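Local atomic coordinates of uncharacterized protein (PDB entry 4XA9), a protein that is of unknown function but carries a RavJ-type peptidase domain of clan CA, so it is probably a cysteine-protease-like protein of Legionella pneumophila. Residues L143-G148 against V162-T167; S149-P154 against A201-Q206. All coordinates share one frame; numbering follows the deposited sequence.

Interaction 1 of 2, residues L143-G148 against V162-T167; sequences LLVPKG and VFPIGT
T167 meets four successive residues of the strand, L143 to P146. T167 CA lies 3.2 Å from L144 O, a CA-H...O contact with an angle of 144° at the hydrogen. The two branches of T167 do different work. T167 CG2 stands anti to the backbone N (OG1 has chi1 -60°) and reaches back to L143 CD2 at 4.1 Å. T167 OG1 turns the other way and donates a hydrogen bond to P164 O at 2.6 Å. That carbonyl also accepts T167 N, and both donors come from the same face of its plane. The backbone bond closes the type II beta turn from P164 to T167; the hydroxyl bond adds to it and fixes the rotation of the threonine. This turn leads into strand 168-170, an outermost strand within this chain, which pairs antiparallel with strand 136-146 in the four-stranded sheet. The side chains of V145 and T167 lie side by side and point the same way. V145 CG1 is anti to its own N and crosses to P164 CG at 3.8 Å. F163 CE1 lies 3.9 Å from L143 CD1, and the approach is oblique. T167 OG1 sits over one face of the same ring, toward the rim. F199 meets F163 edge-to-face from outside the contact. P146 meets the top of the turn with its ring. P146 CG is 3.2 Å from I165 O, and P146 CD is 3.6 Å from G166 O. G166 takes positive phi (86°), as the third position of a type II turn requires, and lies close beside the P146 ring.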
ATOM      1  N   LEU B 143      14.032   9.795  -0.612  1.00 23.34           N
ATOM      2  CA  LEU B 143      15.342   9.184  -0.787  1.00 23.67           C
ATOM      3  C   LEU B 143      16.430   9.994  -0.092  1.00 24.98           C
ATOM      4  O   LEU B 143      16.367  11.223  -0.037  1.00 22.97           O
ATOM      5  CB  LEU B 143      15.681   9.050  -2.275  1.00 21.65           C
ATOM      6  CG  LEU B 143      14.791   8.159  -3.142  1.00 22.64           C
ATOM      7  CD1 LEU B 143      15.343   8.081  -4.569  1.00 21.73           C
ATOM      8  CD2 LEU B 143      14.678   6.780  -2.529  1.00 20.17           C
ATOM      9  N   LEU B 144      17.416   9.290   0.451  1.00 25.61           N
ATOM     10  CA  LEU B 144      18.651   9.908   0.911  1.00 26.02           C
ATOM     11  C   LEU B 144      19.755   9.444  -0.026  1.00 24.97           C
ATOM     12  O   LEU B 144      20.162   8.287   0.015  1.00 25.60           O
ATOM     13  CB  LEU B 144      18.964   9.522   2.357  1.00 26.57           C
ATOM     14  CG  LEU B 144      18.160  10.217   3.456  1.00 27.26           C
ATOM     15  CD1 LEU B 144      18.526   9.647   4.815  1.00 27.01           C
ATOM     16  CD2 LEU B 144      18.405  11.717   3.427  1.00 27.33           C
ATOM     17  N   VAL B 145      20.208  10.344  -0.891  1.00 26.33           N
ATOM     18  CA  VAL B 145      21.252  10.031  -1.859  1.00 31.20           C
ATOM     19  C   VAL B 145      22.584  10.613  -1.394  1.00 34.17           C
ATOM     20  O   VAL B 145      22.674  11.804  -1.106  1.00 31.37           O
ATOM     21  CB  VAL B 145      20.905  10.579  -3.264  1.00 31.06           C
ATOM     22  CG1 VAL B 145      21.987  10.208  -4.261  1.00 35.37           C
ATOM     23  CG2 VAL B 145      19.556  10.046  -3.717  1.00 32.36           C
ATOM     24  N   PRO B 146      23.624   9.771  -1.305  1.00 38.87           N
ATOM     25  CA  PRO B 146      24.940  10.304  -0.937  1.00 39.71           C
ATOM     26  C   PRO B 146      25.401  11.390  -1.909  1.00 37.15           C
ATOM     27  O   PRO B 146      25.143  11.291  -3.110  1.00 35.41           O
ATOM     28  CB  PRO B 146      25.848   9.069  -0.996  1.00 42.54           C
ATOM     29  CG  PRO B 146      25.106   8.080  -1.836  1.00 42.86           C
ATOM     30  CD  PRO B 146      23.661   8.321  -1.551  1.00 39.62           C
ATOM     31  N   LYS B 147      26.079  12.361  -1.361  1.00 40.09           N
ATOM     32  CA  LYS B 147      26.391  13.538  -2.094  1.00 45.40           C
ATOM     33  C   LYS B 147      27.217  13.242  -3.287  1.00 46.04           C
ATOM     34  O   LYS B 147      28.085  12.414  -3.283  1.00 42.26           O
ATOM     35  CB  LYS B 147      27.066  14.571  -1.216  1.00 47.87           C
ATOM     36  CG  LYS B 147      26.098  15.594  -0.706  1.00 50.72           C
ATOM     37  CD  LYS B 147      26.791  16.852  -0.277  1.00 56.59           C
ATOM     38  CE  LYS B 147      26.337  18.043  -1.078  1.00 60.70           C
ATOM     39  NZ  LYS B 147      27.209  18.209  -2.261  1.00 62.96           N
ATOM     40  N   GLY B 148      26.864  13.976  -4.304  1.00 50.13           N
ATOM     41  CA  GLY B 148      27.514  13.967  -5.561  1.00 56.87           C
ATOM     42  C   GLY B 148      26.972  12.961  -6.524  1.00 62.88           C
ATOM     43  O   GLY B 148      27.539  12.826  -7.587  1.00 69.00           O
ATOM     44  N   VAL B 162      20.315   3.071 -12.500  1.00 25.85           N
ATOM     45  CA  VAL B 162      20.877   4.385 -12.202  1.00 30.58           C
ATOM     46  C   VAL B 162      20.611   4.812 -10.755  1.00 31.29           C
ATOM     47  O   VAL B 162      20.787   5.975 -10.401  1.00 31.61           O
ATOM     48  CB  VAL B 162      20.322   5.459 -13.160  1.00 31.96           C
ATOM     49  CG1 VAL B 162      20.732   5.139 -14.592  1.00 32.26           C
ATOM     50  CG2 VAL B 162      18.803   5.560 -13.035  1.00 31.21           C
ATOM     51  N   PHE B 163      20.184   3.860  -9.931  1.00 30.08           N
ATOM     52  CA  PHE B 163      19.988   4.077  -8.498  1.00 27.72           C
ATOM     53  C   PHE B 163      21.351   4.140  -7.816  1.00 26.59           C
ATOM     54  O   PHE B 163      22.075   3.145  -7.791  1.00 25.59           O
ATOM     55  CB  PHE B 163      19.136   2.948  -7.911  1.00 26.71           C
ATOM     56  CG  PHE B 163      18.453   3.286  -6.614  1.00 22.54           C
ATOM     57  CD1 PHE B 163      17.416   4.205  -6.578  1.00 26.75           C
ATOM     58  CD2 PHE B 163      18.805   2.640  -5.441  1.00 23.97           C
ATOM     59  CE1 PHE B 163      16.759   4.498  -5.390  1.00 26.87           C
ATOM     60  CE2 PHE B 163      18.154   2.925  -4.246  1.00 24.84           C
ATOM     61  CZ  PHE B 163      17.130   3.852  -4.224  1.00 25.11           C
ATOM     62  N   PRO B 164      21.714   5.314  -7.279  1.00 26.65           N
ATOM     63  CA  PRO B 164      23.035   5.498  -6.675  1.00 29.94           C
ATOM     64  C   PRO B 164      23.289   4.552  -5.509  1.00 30.29           C
ATOM     65  O   PRO B 164      22.407   4.308  -4.686  1.00 27.73           O
ATOM     66  CB  PRO B 164      23.001   6.954  -6.197  1.00 27.41           C
ATOM     67  CG  PRO B 164      21.990   7.604  -7.053  1.00 25.45           C
ATOM     68  CD  PRO B 164      20.935   6.562  -7.267  1.00 26.19           C
ATOM     69  N   ILE B 165      24.499   4.013  -5.469  1.00 27.78           N
ATOM     70  CA  ILE B 165      24.941   3.162  -4.377  1.00 30.41           C
ATOM     71  C   ILE B 165      24.897   3.959  -3.080  1.00 29.90           C
ATOM     72  O   ILE B 165      25.240   5.140  -3.060  1.00 34.05           O
ATOM     73  CB  ILE B 165      26.373   2.618  -4.637  1.00 55.63           C
ATOM     74  CG1 ILE B 165      26.368   1.638  -5.815  1.00 56.73           C
ATOM     75  CG2 ILE B 165      26.943   1.936  -3.402  1.00 56.10           C
ATOM     76  CD1 ILE B 165      26.515   2.293  -7.182  1.00 59.32           C
ATOM     77  N   GLY B 166      24.440   3.325  -2.006  1.00 27.96           N
ATOM     78  CA  GLY B 166      24.379   3.982  -0.714  1.00 25.89           C
ATOM     79  C   GLY B 166      23.107   4.783  -0.493  1.00 27.45           C
ATOM     80  O   GLY B 166      22.956   5.431   0.541  1.00 27.49           O
ATOM     81  N   THR B 167      22.196   4.750  -1.464  1.00 24.25           N
ATOM     82  CA  THR B 167      20.913   5.418  -1.310  1.00 25.69           C
ATOM     83  C   THR B 167      20.102   4.737  -0.219  1.00 27.56           C
ATOM     84  O   THR B 167      20.042   3.505  -0.150  1.00 27.22           O
ATOM     85  CB  THR B 167      20.096   5.428  -2.618  1.00 22.34           C
ATOM     86  OG1 THR B 167      20.832   6.108  -3.636  1.00 23.34           O
ATOM     87  CG2 THR B 167      18.775   6.140  -2.419  1.00 20.51           C
TER

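Interaction 2 of 2, residues S149-P154 against A201-Q206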
ATOM      1  N   SER B 149      25.856  12.317  -6.222  1.00 62.06           N
ATOM      2  CA  SER B 149      25.249  11.480  -7.231  1.00 60.68           C
ATOM      3  C   SER B 149      23.967  12.101  -7.697  1.00 59.82           C
ATOM      4  O   SER B 149      23.081  12.367  -6.902  1.00 63.66           O
ATOM      5  CB  SER B 149      25.001  10.110  -6.676  1.00 61.23           C
ATOM      6  OG  SER B 149      26.089   9.285  -6.920  1.00 62.49           O
ATOM      7  N   ARG B 150      23.848  12.341  -8.983  1.00 53.38           N
ATOM      8  CA  ARG B 150      22.630  12.973  -9.471  1.00 49.39           C
ATOM      9  C   ARG B 150      21.567  11.942  -9.850  1.00 40.15           C
ATOM     10  O   ARG B 150      21.853  10.750  -9.998  1.00 40.60           O
ATOM     11  CB  ARG B 150      22.932  13.882 -10.662  1.00 52.40           C
ATOM     12  CG  ARG B 150      23.457  13.166 -11.883  1.00 55.22           C
ATOM     13  CD  ARG B 150      23.605  14.118 -13.064  1.00 58.45           C
ATOM     14  NE  ARG B 150      24.557  15.201 -12.815  1.00 58.60           N
ATOM     15  CZ  ARG B 150      24.216  16.455 -12.533  1.00 60.09           C
ATOM     16  NH1 ARG B 150      22.936  16.800 -12.463  1.00 60.88           N
ATOM     17  NH2 ARG B 150      25.157  17.367 -12.327  1.00 60.48           N
ATOM     18  N   LEU B 151      20.338  12.422  -9.991  1.00 30.42           N
ATOM     19  CA  LEU B 151      19.202  11.586 -10.339  1.00 28.07           C
ATOM     20  C   LEU B 151      18.545  12.110 -11.610  1.00 27.64           C
ATOM     21  O   LEU B 151      18.547  13.317 -11.857  1.00 29.40           O
ATOM     22  CB  LEU B 151      18.186  11.559  -9.195  1.00 30.16           C
ATOM     23  CG  LEU B 151      18.685  10.986  -7.875  1.00 33.61           C
ATOM     24  CD1 LEU B 151      17.598  11.073  -6.804  1.00 35.33           C
ATOM     25  CD2 LEU B 151      19.135   9.556  -8.081  1.00 32.09           C
ATOM     26  N   PRO B 152      17.975  11.206 -12.417  1.00 28.87           N
ATOM     27  CA  PRO B 152      17.274  11.572 -13.651  1.00 30.15           C
ATOM     28  C   PRO B 152      16.104  12.516 -13.412  1.00 32.16           C
ATOM     29  O   PRO B 152      15.355  12.351 -12.449  1.00 32.18           O
ATOM     30  CB  PRO B 152      16.774  10.230 -14.181  1.00 30.75           C
ATOM     31  CG  PRO B 152      17.714   9.226 -13.601  1.00 33.79           C
ATOM     32  CD  PRO B 152      18.026   9.746 -12.231  1.00 31.84           C
ATOM     33  N   GLN B 153      15.960  13.501 -14.289  1.00 32.61           N
ATOM     34  CA  GLN B 153      14.848  14.436 -14.213  1.00 33.35           C
ATOM     35  C   GLN B 153      13.749  14.007 -15.174  1.00 34.35           C
ATOM     36  O   GLN B 153      14.041  13.527 -16.275  1.00 36.93           O
ATOM     37  CB  GLN B 153      15.312  15.856 -14.538  1.00 35.58           C
ATOM     38  CG  GLN B 153      16.550  16.283 -13.772  1.00 40.44           C
ATOM     39  CD  GLN B 153      17.037  17.661 -14.171  1.00 43.06           C
ATOM     40  OE1 GLN B 153      16.267  18.488 -14.663  1.00 44.86           O
ATOM     41  NE2 GLN B 153      18.325  17.910 -13.970  1.00 41.54           N
ATOM     42  N   PRO B 154      12.479  14.155 -14.753  1.00 33.76           N
ATOM     43  CA  PRO B 154      11.334  13.844 -15.617  1.00 35.27           C
ATOM     44  C   PRO B 154      11.457  14.542 -16.972  1.00 37.19           C
ATOM     45  O   PRO B 154      11.948  15.672 -17.017  1.00 37.80           O
ATOM     46  CB  PRO B 154      10.140  14.380 -14.821  1.00 32.89           C
ATOM     47  CG  PRO B 154      10.581  14.280 -13.396  1.00 31.84           C
ATOM     48  CD  PRO B 154      12.056  14.602 -13.415  1.00 31.90           C
ATOM     49  N   ALA B 201      10.519   4.870 -11.246  1.00 24.77           N
ATOM     50  CA  ALA B 201      10.051   5.984 -10.440  1.00 21.40           C
ATOM     51  C   ALA B 201      10.313   7.296 -11.152  1.00 23.74           C
ATOM     52  O   ALA B 201      11.132   7.370 -12.066  1.00 24.74           O
ATOM     53  CB  ALA B 201      10.726   5.978  -9.074  1.00 21.79           C
ATOM     54  N   THR B 202       9.610   8.336 -10.733  1.00 23.45           N
ATOM     55  CA  THR B 202       9.870   9.660 -11.261  1.00 22.84           C
ATOM     56  C   THR B 202      10.355  10.541 -10.114  1.00 22.06           C
ATOM     57  O   THR B 202       9.833  10.475  -9.001  1.00 23.04           O
ATOM     58  CB  THR B 202       8.622  10.260 -11.940  1.00 22.30           C
ATOM     59  OG1 THR B 202       8.958  11.526 -12.521  1.00 25.48           O
ATOM     60  CG2 THR B 202       7.481  10.438 -10.941  1.00 20.13           C
ATOM     61  N   VAL B 203      11.379  11.342 -10.374  1.00 19.66           N
ATOM     62  CA  VAL B 203      11.951  12.174  -9.321  1.00 20.92           C
ATOM     63  C   VAL B 203      11.378  13.587  -9.345  1.00 23.41           C
ATOM     64  O   VAL B 203      11.768  14.403 -10.182  1.00 24.65           O
ATOM     65  CB  VAL B 203      13.474  12.245  -9.438  1.00 22.78           C
ATOM     66  CG1 VAL B 203      14.056  12.907  -8.209  1.00 24.14           C
ATOM     67  CG2 VAL B 203      14.043  10.844  -9.590  1.00 20.82           C
ATOM     68  N   ASN B 204      10.469  13.873  -8.412  1.00 23.36           N
ATOM     69  CA  ASN B 204       9.738  15.144  -8.407  1.00 27.76           C
ATOM     70  C   ASN B 204      10.410  16.280  -7.635  1.00 30.22           C
ATOM     71  O   ASN B 204      10.095  17.447  -7.850  1.00 33.25           O
ATOM     72  CB  ASN B 204       8.327  14.940  -7.848  1.00 26.84           C
ATOM     73  CG  ASN B 204       7.452  14.113  -8.766  1.00 30.11           C
ATOM     74  OD1 ASN B 204       6.790  13.166  -8.334  1.00 31.57           O
ATOM     75  ND2 ASN B 204       7.463  14.453 -10.047  1.00 28.62           N
ATOM     76  N   TYR B 205      11.311  15.941  -6.722  1.00 30.62           N
ATOM     77  CA  TYR B 205      12.062  16.958  -5.990  1.00 29.56           C
ATOM     78  C   TYR B 205      13.464  16.463  -5.682  1.00 29.62           C
ATOM     79  O   TYR B 205      13.648  15.335  -5.233  1.00 27.31           O
ATOM     80  CB  TYR B 205      11.356  17.350  -4.687  1.00 26.24           C
ATOM     81  CG  TYR B 205      12.217  18.213  -3.779  1.00 27.31           C
ATOM     82  CD1 TYR B 205      12.324  19.583  -3.983  1.00 30.04           C
ATOM     83  CD2 TYR B 205      12.951  17.648  -2.741  1.00 27.09           C
ATOM     84  CE1 TYR B 205      13.121  20.373  -3.161  1.00 31.17           C
ATOM     85  CE2 TYR B 205      13.749  18.423  -1.918  1.00 27.79           C
ATOM     86  CZ  TYR B 205      13.831  19.787  -2.132  1.00 31.20           C
ATOM     87  OH  TYR B 205      14.629  20.559  -1.309  1.00 29.21           O
ATOM     88  N   GLN B 206      14.448  17.319  -5.925  1.00 29.63           N
ATOM     89  CA  GLN B 206      15.832  17.028  -5.582  1.00 29.53           C
ATOM     90  C   GLN B 206      16.426  18.204  -4.835  1.00 30.98           C
ATOM     91  O   GLN B 206      16.462  19.315  -5.362  1.00 31.56           O
ATOM     92  CB  GLN B 206      16.674  16.755  -6.827  1.00 26.67           C
ATOM     93  CG  GLN B 206      16.204  15.622  -7.695  1.00 24.56           C
ATOM     94  CD  GLN B 206      17.203  15.311  -8.787  1.00 25.40           C
ATOM     95  OE1 GLN B 206      18.412  15.320  -8.551  1.00 25.88           O
ATOM     96  NE2 GLN B 206      16.709  15.038  -9.991  1.00 25.73           N
TER
HETATM   97  O   HOH W   1      20.507  15.817 -10.142  1.00 49.08           O
HETATM   98  O   HOH W   2      13.010  11.257 -12.819  1.00 28.30           O
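Q206 sets CG anti to its carbonyl carbon (chi1 -58°) and runs on extended, which carries its terminal amide across to the backbone of L151. V203 places CG2 beside its own N, and this methyl faces P152 O. Here the loop that follows strand 136-146 runs past strand 202-206, within this chain an edge strand of the four-stranded antiparallel sheet. A classic beta bulge at N204 and Y205, both facing V127, interrupts the strand between V203 and Q206. Both V203 and Q206 point toward the loop. Q206 NE2 donates to L151 O at 3.1 Å, with an N-H...O angle of 148°. The donor stands above the carbonyl plane, 59° out of it. Q206 OE1 accepts from a water at 2.7 Å, and this water has a weak link to L151 N. The amide plane of Q153 is turned nearly square to that of Q206. A second water donates to P152 O at 2.6 Å and accepts from V203 N, joining the two backbones. L151 CB packs on V203 CG2 at 4.2 Å. At the far end the P154 ring crosses T202 at about a right angle, with P154 CG 3.3 Å from T202 OG1.

Overall arrangement
Both contacts involve the loop between strands 136-146 and 168-170. Interaction 1 joins the end of strand 136-146 to the last part of that loop. Interaction 2 joins its early part to strand 202-206, at the opposite edge of the sheet from 168-170. In interaction 1 L143, L144, V145 and T167 are buried, while I165 and G166 are exposed. In interaction 2 L151 and V203 are buried, while Q153 and P154 are exposed. They meet in an apolar seam, where L151 CD2 touches P164 CD at 3.6 Å. Interaction 1 relies on apolar packing, a CA-H...O contact and a proline ring set against turn carbonyls. Interaction 2 uses a side-chain amide to backbone carbonyl hydrogen bond and two waters, one held weakly on the loop side.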